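Long-range contacts in uncharacterized protein Lpg0364 (Legionella pneumophila subsp. pneumophila, PDB 4Q63), which is of unknown function but has a PilZ-like domain and may bind cyclic di-GMP: residues A[18-23]-A[50-55]; A[62-67]-A[79-84]. One frame throughout, in Å; residues are numbered along the deposited sequence.

Contact 1. Residues A[18-23]-A[50-55]; sequences INASLD and GVLKLQ. With EDO (1,2-ethanediol), chain I.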
loop_
_atom_site.group_PDB
_atom_site.type_symbol
_atom_site.label_atom_id
_atom_site.label_comp_id
_atom_site.label_asym_id
_atom_site.label_seq_id
_atom_site.Cartn_x
_atom_site.Cartn_y
_atom_site.Cartn_z
ATOM N N ILE A 18 2.262 8.906 -1.795
ATOM C CA ILE A 18 1.830 7.551 -2.127
ATOM C C ILE A 18 0.474 7.501 -2.806
ATOM O O ILE A 18 -0.531 7.933 -2.257
ATOM C CB ILE A 18 1.787 6.648 -0.890
ATOM C CG1 ILE A 18 3.158 6.636 -0.208
ATOM C CG2 ILE A 18 1.390 5.228 -1.301
ATOM C CD1 ILE A 18 3.104 6.462 1.277
ATOM N N ASN A 19 0.457 6.965 -4.015
ATOM C CA ASN A 19 -0.782 6.756 -4.741
ATOM C C ASN A 19 -0.919 5.280 -5.049
ATOM O O ASN A 19 0.068 4.587 -5.293
ATOM C CB ASN A 19 -0.772 7.560 -6.043
ATOM C CG ASN A 19 -0.537 9.030 -5.806
ATOM O OD1 ASN A 19 0.561 9.546 -6.038
ATOM N ND2 ASN A 19 -1.565 9.718 -5.327
ATOM N N ALA A 20 -2.150 4.799 -5.029
ATOM C CA ALA A 20 -2.400 3.400 -5.276
ATOM C C ALA A 20 -3.623 3.268 -6.167
ATOM O O ALA A 20 -4.487 4.147 -6.193
ATOM C CB ALA A 20 -2.608 2.662 -3.956
ATOM N N SER A 21 -3.697 2.162 -6.889
ATOM C CA SER A 21 -4.871 1.873 -7.694
ATOM C C SER A 21 -5.094 0.370 -7.770
ATOM O O SER A 21 -4.147 -0.406 -7.687
ATOM C CB SER A 21 -4.707 2.451 -9.110
ATOM O OG SER A 21 -3.725 1.729 -9.815
ATOM N N LEU A 22 -6.354 -0.028 -7.915
ATOM C CA LEU A 22 -6.714 -1.427 -8.140
ATOM C C LEU A 22 -7.433 -1.565 -9.472
ATOM O O LEU A 22 -8.465 -0.929 -9.677
ATOM C CB LEU A 22 -7.661 -1.906 -7.050
ATOM C CG LEU A 22 -7.134 -2.120 -5.636
ATOM C CD1 LEU A 22 -8.290 -2.406 -4.707
ATOM C CD2 LEU A 22 -6.175 -3.275 -5.623
ATOM N N ASP A 23 -6.910 -2.415 -10.352
ATOM C CA ASP A 23 -7.461 -2.579 -11.700
ATOM C C ASP A 23 -7.696 -1.218 -12.354
ATOM O O ASP A 23 -8.785 -0.930 -12.854
ATOM C CB ASP A 23 -8.760 -3.397 -11.684
ATOM C CG ASP A 23 -8.544 -4.837 -11.240
ATOM O OD1 ASP A 23 -7.886 -5.599 -11.983
ATOM O OD2 ASP A 23 -9.050 -5.207 -10.154
ATOM N N GLY A 50 -5.842 -9.881 -4.770
ATOM C CA GLY A 50 -5.565 -9.322 -6.077
ATOM C C GLY A 50 -4.192 -8.688 -6.197
ATOM O O GLY A 50 -3.243 -9.083 -5.513
ATOM N N VAL A 51 -4.101 -7.695 -7.074
ATOM C CA VAL A 51 -2.857 -6.980 -7.334
ATOM C C VAL A 51 -3.098 -5.509 -7.100
ATOM O O VAL A 51 -4.041 -4.942 -7.646
ATOM C CB VAL A 51 -2.415 -7.110 -8.818
ATOM C CG1 VAL A 51 -1.200 -6.199 -9.087
ATOM C CG2 VAL A 51 -2.102 -8.545 -9.178
ATOM N N LEU A 52 -2.246 -4.890 -6.291
ATOM C CA LEU A 52 -2.320 -3.452 -6.048
ATOM C C LEU A 52 -1.172 -2.765 -6.792
ATOM O O LEU A 52 -0.037 -3.254 -6.763
ATOM C CB LEU A 52 -2.185 -3.193 -4.556
ATOM C CG LEU A 52 -2.175 -1.751 -4.052
ATOM C CD1 LEU A 52 -3.504 -1.073 -4.374
ATOM C CD2 LEU A 52 -1.929 -1.733 -2.539
ATOM N N LYS A 53 -1.464 -1.654 -7.464
ATOM C CA LYS A 53 -0.424 -0.881 -8.114
ATOM C C LYS A 53 -0.059 0.299 -7.217
ATOM O O LYS A 53 -0.922 1.080 -6.826
ATOM C CB LYS A 53 -0.882 -0.391 -9.487
ATOM C CG LYS A 53 0.221 0.299 -10.296
ATOM C CD LYS A 53 -0.231 0.538 -11.741
ATOM C CE LYS A 53 -0.237 2.021 -12.090
ATOM N NZ LYS A 53 -0.711 2.259 -13.489
ATOM N N LEU A 54 1.223 0.428 -6.907
ATOM C CA LEU A 54 1.694 1.469 -6.002
ATOM C C LEU A 54 2.620 2.421 -6.721
ATOM O O LEU A 54 3.528 1.998 -7.455
ATOM C CB LEU A 54 2.452 0.814 -4.855
ATOM C CG LEU A 54 2.298 1.340 -3.441
ATOM C CD1 LEU A 54 0.842 1.284 -3.019
ATOM C CD2 LEU A 54 3.171 0.487 -2.554
ATOM N N GLN A 55 2.386 3.716 -6.528
ATOM C CA GLN A 55 3.291 4.729 -7.028
ATOM C C GLN A 55 3.785 5.637 -5.910
ATOM O O GLN A 55 2.993 6.237 -5.149
ATOM C CB GLN A 55 2.644 5.558 -8.136
ATOM C CG GLN A 55 3.602 6.597 -8.715
ATOM C CD GLN A 55 3.117 7.169 -10.030
ATOM O OE1 GLN A 55 3.865 7.844 -10.745
ATOM N NE2 GLN A 55 1.857 6.900 -10.362
HETATM C C1 EDO I . -2.378 5.182 -9.329
HETATM O O1 EDO I . -2.650 6.016 -10.463
HETATM C C2 EDO I . -0.977 4.604 -9.446
HETATM O O2 EDO I . -0.828 3.546 -8.496
HETATM O O HOH W 1 -4.119 -3.460 -9.955
#

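Contact 2. Residues A[62-67]-A[79-84]; sequences ELCYEV and FTKEDE. With CD (cadmium ion), chain B; CD (cadmium ion), chain C.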
loop_
_atom_site.group_PDB
_atom_site.type_symbol
_atom_site.label_atom_id
_atom_site.label_comp_id
_atom_site.label_asym_id
_atom_site.label_seq_id
_atom_site.Cartn_x
_atom_site.Cartn_y
_atom_site.Cartn_z
ATOM N N GLU A 62 3.888 -3.260 -8.622
ATOM C CA GLU A 62 2.668 -4.011 -8.333
ATOM C C GLU A 62 2.935 -5.017 -7.227
ATOM O O GLU A 62 3.986 -5.667 -7.208
ATOM C CB GLU A 62 2.199 -4.754 -9.586
ATOM C CG GLU A 62 1.741 -3.827 -10.667
ATOM C CD GLU A 62 1.246 -4.569 -11.890
ATOM O OE1 GLU A 62 0.018 -4.565 -12.134
ATOM O OE2 GLU A 62 2.086 -5.162 -12.595
ATOM N N LEU A 63 1.965 -5.156 -6.336
ATOM C CA LEU A 63 2.050 -6.007 -5.165
ATOM C C LEU A 63 0.803 -6.873 -5.069
ATOM O O LEU A 63 -0.324 -6.373 -5.135
ATOM C CB LEU A 63 2.136 -5.156 -3.889
ATOM C CG LEU A 63 3.421 -4.343 -3.736
ATOM C CD1 LEU A 63 3.078 -2.977 -3.177
ATOM C CD2 LEU A 63 4.366 -5.084 -2.808
ATOM N N CYS A 64 1.020 -8.175 -4.961
ATOM C CA CYS A 64 -0.028 -9.091 -4.591
ATOM C C CYS A 64 -0.492 -8.753 -3.172
ATOM O O CYS A 64 0.336 -8.542 -2.273
ATOM C CB CYS A 64 0.540 -10.514 -4.656
ATOM S SG CYS A 64 0.535 -11.246 -6.281
ATOM N N TYR A 65 -1.803 -8.679 -2.960
ATOM C CA TYR A 65 -2.329 -8.382 -1.629
ATOM C C TYR A 65 -3.501 -9.301 -1.300
ATOM O O TYR A 65 -4.138 -9.878 -2.192
ATOM C CB TYR A 65 -2.849 -6.933 -1.544
ATOM C CG TYR A 65 -4.169 -6.774 -2.251
ATOM C CD1 TYR A 65 -4.215 -6.446 -3.596
ATOM C CD2 TYR A 65 -5.381 -6.975 -1.578
ATOM C CE1 TYR A 65 -5.417 -6.323 -4.239
ATOM C CE2 TYR A 65 -6.578 -6.887 -2.224
ATOM C CZ TYR A 65 -6.598 -6.557 -3.553
ATOM O OH TYR A 65 -7.799 -6.449 -4.216
ATOM N N GLU A 66 -3.845 -9.365 -0.020
ATOM C CA GLU A 66 -5.139 -9.904 0.343
ATOM C C GLU A 66 -5.705 -9.044 1.479
ATOM O O GLU A 66 -4.947 -8.495 2.286
ATOM C CB GLU A 66 -4.966 -11.338 0.821
ATOM C CG GLU A 66 -4.032 -11.398 2.008
ATOM C CD GLU A 66 -3.745 -12.791 2.468
ATOM O OE1 GLU A 66 -4.270 -13.737 1.850
ATOM O OE2 GLU A 66 -2.970 -12.933 3.429
ATOM N N VAL A 67 -7.028 -8.924 1.525
ATOM C CA VAL A 67 -7.715 -8.259 2.643
ATOM C C VAL A 67 -7.697 -9.180 3.857
ATOM O O VAL A 67 -8.112 -10.343 3.751
ATOM C CB VAL A 67 -9.161 -7.919 2.264
ATOM C CG1 VAL A 67 -9.926 -7.331 3.459
ATOM C CG2 VAL A 67 -9.193 -6.971 1.049
ATOM N N PHE A 79 0.434 -7.751 2.141
ATOM C CA PHE A 79 1.181 -8.044 0.899
ATOM C C PHE A 79 1.823 -9.414 1.053
ATOM O O PHE A 79 2.630 -9.643 1.949
ATOM C CB PHE A 79 2.266 -7.002 0.612
ATOM C CG PHE A 79 1.747 -5.595 0.492
ATOM C CD1 PHE A 79 0.590 -5.320 -0.221
ATOM C CD2 PHE A 79 2.409 -4.547 1.106
ATOM C CE1 PHE A 79 0.121 -4.035 -0.331
ATOM C CE2 PHE A 79 1.938 -3.244 1.000
ATOM C CZ PHE A 79 0.800 -2.985 0.288
ATOM N N THR A 80 1.461 -10.330 0.170
ATOM C CA THR A 80 1.751 -11.729 0.390
ATOM C C THR A 80 3.066 -12.275 -0.146
ATOM O O THR A 80 3.460 -13.385 0.224
ATOM C CB THR A 80 0.602 -12.586 -0.154
ATOM O OG1 THR A 80 0.323 -12.188 -1.501
ATOM C CG2 THR A 80 -0.652 -12.360 0.696
ATOM N N LYS A 81 3.748 -11.531 -1.019
ATOM C CA LYS A 81 4.964 -12.073 -1.637
ATOM C C LYS A 81 6.221 -11.464 -1.034
ATOM O O LYS A 81 6.446 -10.247 -1.119
ATOM C CB LYS A 81 4.954 -11.884 -3.159
ATOM C CG LYS A 81 3.667 -12.369 -3.808
ATOM C CD LYS A 81 3.492 -13.882 -3.621
ATOM C CE LYS A 81 2.125 -14.365 -4.099
ATOM N NZ LYS A 81 1.730 -13.779 -5.400
ATOM N N GLU A 82 7.044 -12.327 -0.449
ATOM C CA GLU A 82 8.253 -11.890 0.233
ATOM C C GLU A 82 9.166 -11.055 -0.660
ATOM O O GLU A 82 9.642 -10.005 -0.237
ATOM C CB GLU A 82 9.018 -13.078 0.823
ATOM C CG GLU A 82 9.986 -12.678 1.928
ATOM C CD GLU A 82 10.435 -13.862 2.761
ATOM O OE1 GLU A 82 11.238 -14.673 2.252
ATOM O OE2 GLU A 82 9.978 -13.984 3.922
ATOM N N ASP A 83 9.393 -11.499 -1.893
ATOM C CA ASP A 83 10.303 -10.776 -2.781
ATOM C C ASP A 83 9.769 -9.385 -3.151
ATOM O O ASP A 83 10.537 -8.432 -3.281
ATOM C CB ASP A 83 10.643 -11.606 -4.026
ATOM C CG ASP A 83 9.488 -11.702 -5.004
ATOM O OD1 ASP A 83 8.303 -11.684 -4.583
ATOM O OD2 ASP A 83 9.786 -11.791 -6.209
ATOM N N GLU A 84 8.452 -9.268 -3.293
ATOM C CA GLU A 84 7.827 -7.965 -3.517
ATOM C C GLU A 84 7.847 -7.076 -2.259
ATOM O O GLU A 84 7.981 -5.858 -2.367
ATOM C CB GLU A 84 6.384 -8.135 -3.994
ATOM C CG GLU A 84 6.268 -8.930 -5.291
ATOM C CD GLU A 84 4.838 -9.334 -5.584
ATOM O OE1 GLU A 84 3.920 -8.971 -4.834
ATOM O OE2 GLU A 84 4.617 -10.050 -6.560
HETATM CD CD CD B . 0.276 -6.046 -14.167
HETATM CD CD CD C . -3.975 -15.218 3.960
HETATM O O HOH W 2 3.178 -8.972 -2.178
HETATM O O HOH W 3 1.016 -3.882 -15.613
HETATM O O HOH W 4 0.939 -7.285 -16.290
HETATM O O HOH W 5 -1.775 -15.560 4.808
#

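Contact 1. Residues A[18-23]-A[50-55]
The strands 18-22 and 50-55 run antiparallel, with axes 4.7 Å apart at their closest and 159° between their directions. N19 and Q55 form a hydrogen-bonded pair: N19 N gives to Q55 O at 2.9 Å, almost straight and in the carbonyl plane, and Q55 N returns the bond to N19 O at 2.8 Å. S21 and K53 form the next such pair, with S21 N to K53 O and K53 N to S21 O. Between these two pairs lies A20 with L54, a non-hydrogen-bonded pair. Here A20 CA comes to 3.2 Å from K53 O, a CA-H...O contact. This is one step of the curled antiparallel sheet of the PilZ-like barrel. Strand 18-22 also bonds to strand 25-33, and strand 49-56 to strand 59-71.

Side chains alternate between two faces. A20, L22, L52 and L54 point into the core. With CG of L52 opposite the backbone N (chi1 178°) and chi2 near 63°, CD1 is turned onto A20 and L22. L52 CD1 meets L22 CD2 at 3.7 Å and also touches A20 CB. L22 and L52 lie obliquely to each other. L54 CD1 meets A20 CB at 3.8 Å, at roughly a right angle to the L52 approach. I27, I29, L77 and F79 add to this core.

N19, S21, K53 and Q55 occupy the other face. S21 OG lies 3.6 Å from K53 CB. An ethanediol, probably from the crystallisation liquor, rests among S21, K53 and Q55. Beyond the paired residues, a water accepts from D23 N and donates to V51 O.

Contact 2. Residues A[62-67]-A[79-84]
The middle of strand 59-71 meets the turn from strand 74-79 into helix 82-100, with K81 at the N-cap position. Y65 and F79 make an antiparallel non-hydrogen-bonded pair. T80 N donates to C64 O at 3.2 Å, from above the carbonyl plane. C64 N donates to E84 OE1 at 3.0 Å, on the syn side, tilted 22° out of the carboxylate plane. The E84 chain is extended beyond CG (chi2 168°), which carries its carboxylate out to C64. A water donates to C64 O and E84 OE1 and accepts from K81 N. K81 CG lies 3.7 Å from C64 CB, and T80 OG1 lies beside the same carbon.

On the inner side, L63 CD1 sits over the centre of the F79 ring, 4.2 Å from the centroid, in a CH-pi contact. L63 CD2 lies 3.8 Å from E84 CB, the two chains passing in opposite senses. T80 CG2 packs 3.6 Å from E66 CD. The E66 carboxylate binds a cadmium ion through both oxygens, and E66 OE2 also hydrogen-bonds with H78 ND1. E62 binds another likewise.

L88 of helix 82-100 packs on L63 and F79; from strand 49-56, L52 touches F79 and L54 touches L63.

In the fold
Contact 1 comes first along the chain and contact 2 follows, both within the PilZ-like domain. Their centres are about 11 Å apart. They share one antiparallel sheet, in which strands 49-56 and 59-71 are neighbours and follow each other in sequence. The two contacts touch directly there: L52 N lies 2.7 Å from L63 O, probably a hydrogen bond, and L22 packs on Y65. Contact 1 joins two strands of the sheet. Contact 2 joins the sheet to the start of helix 82-100. L88 of that helix reaches both contacts through L54, L63 and F79, so strands and helix enclose one apolar core.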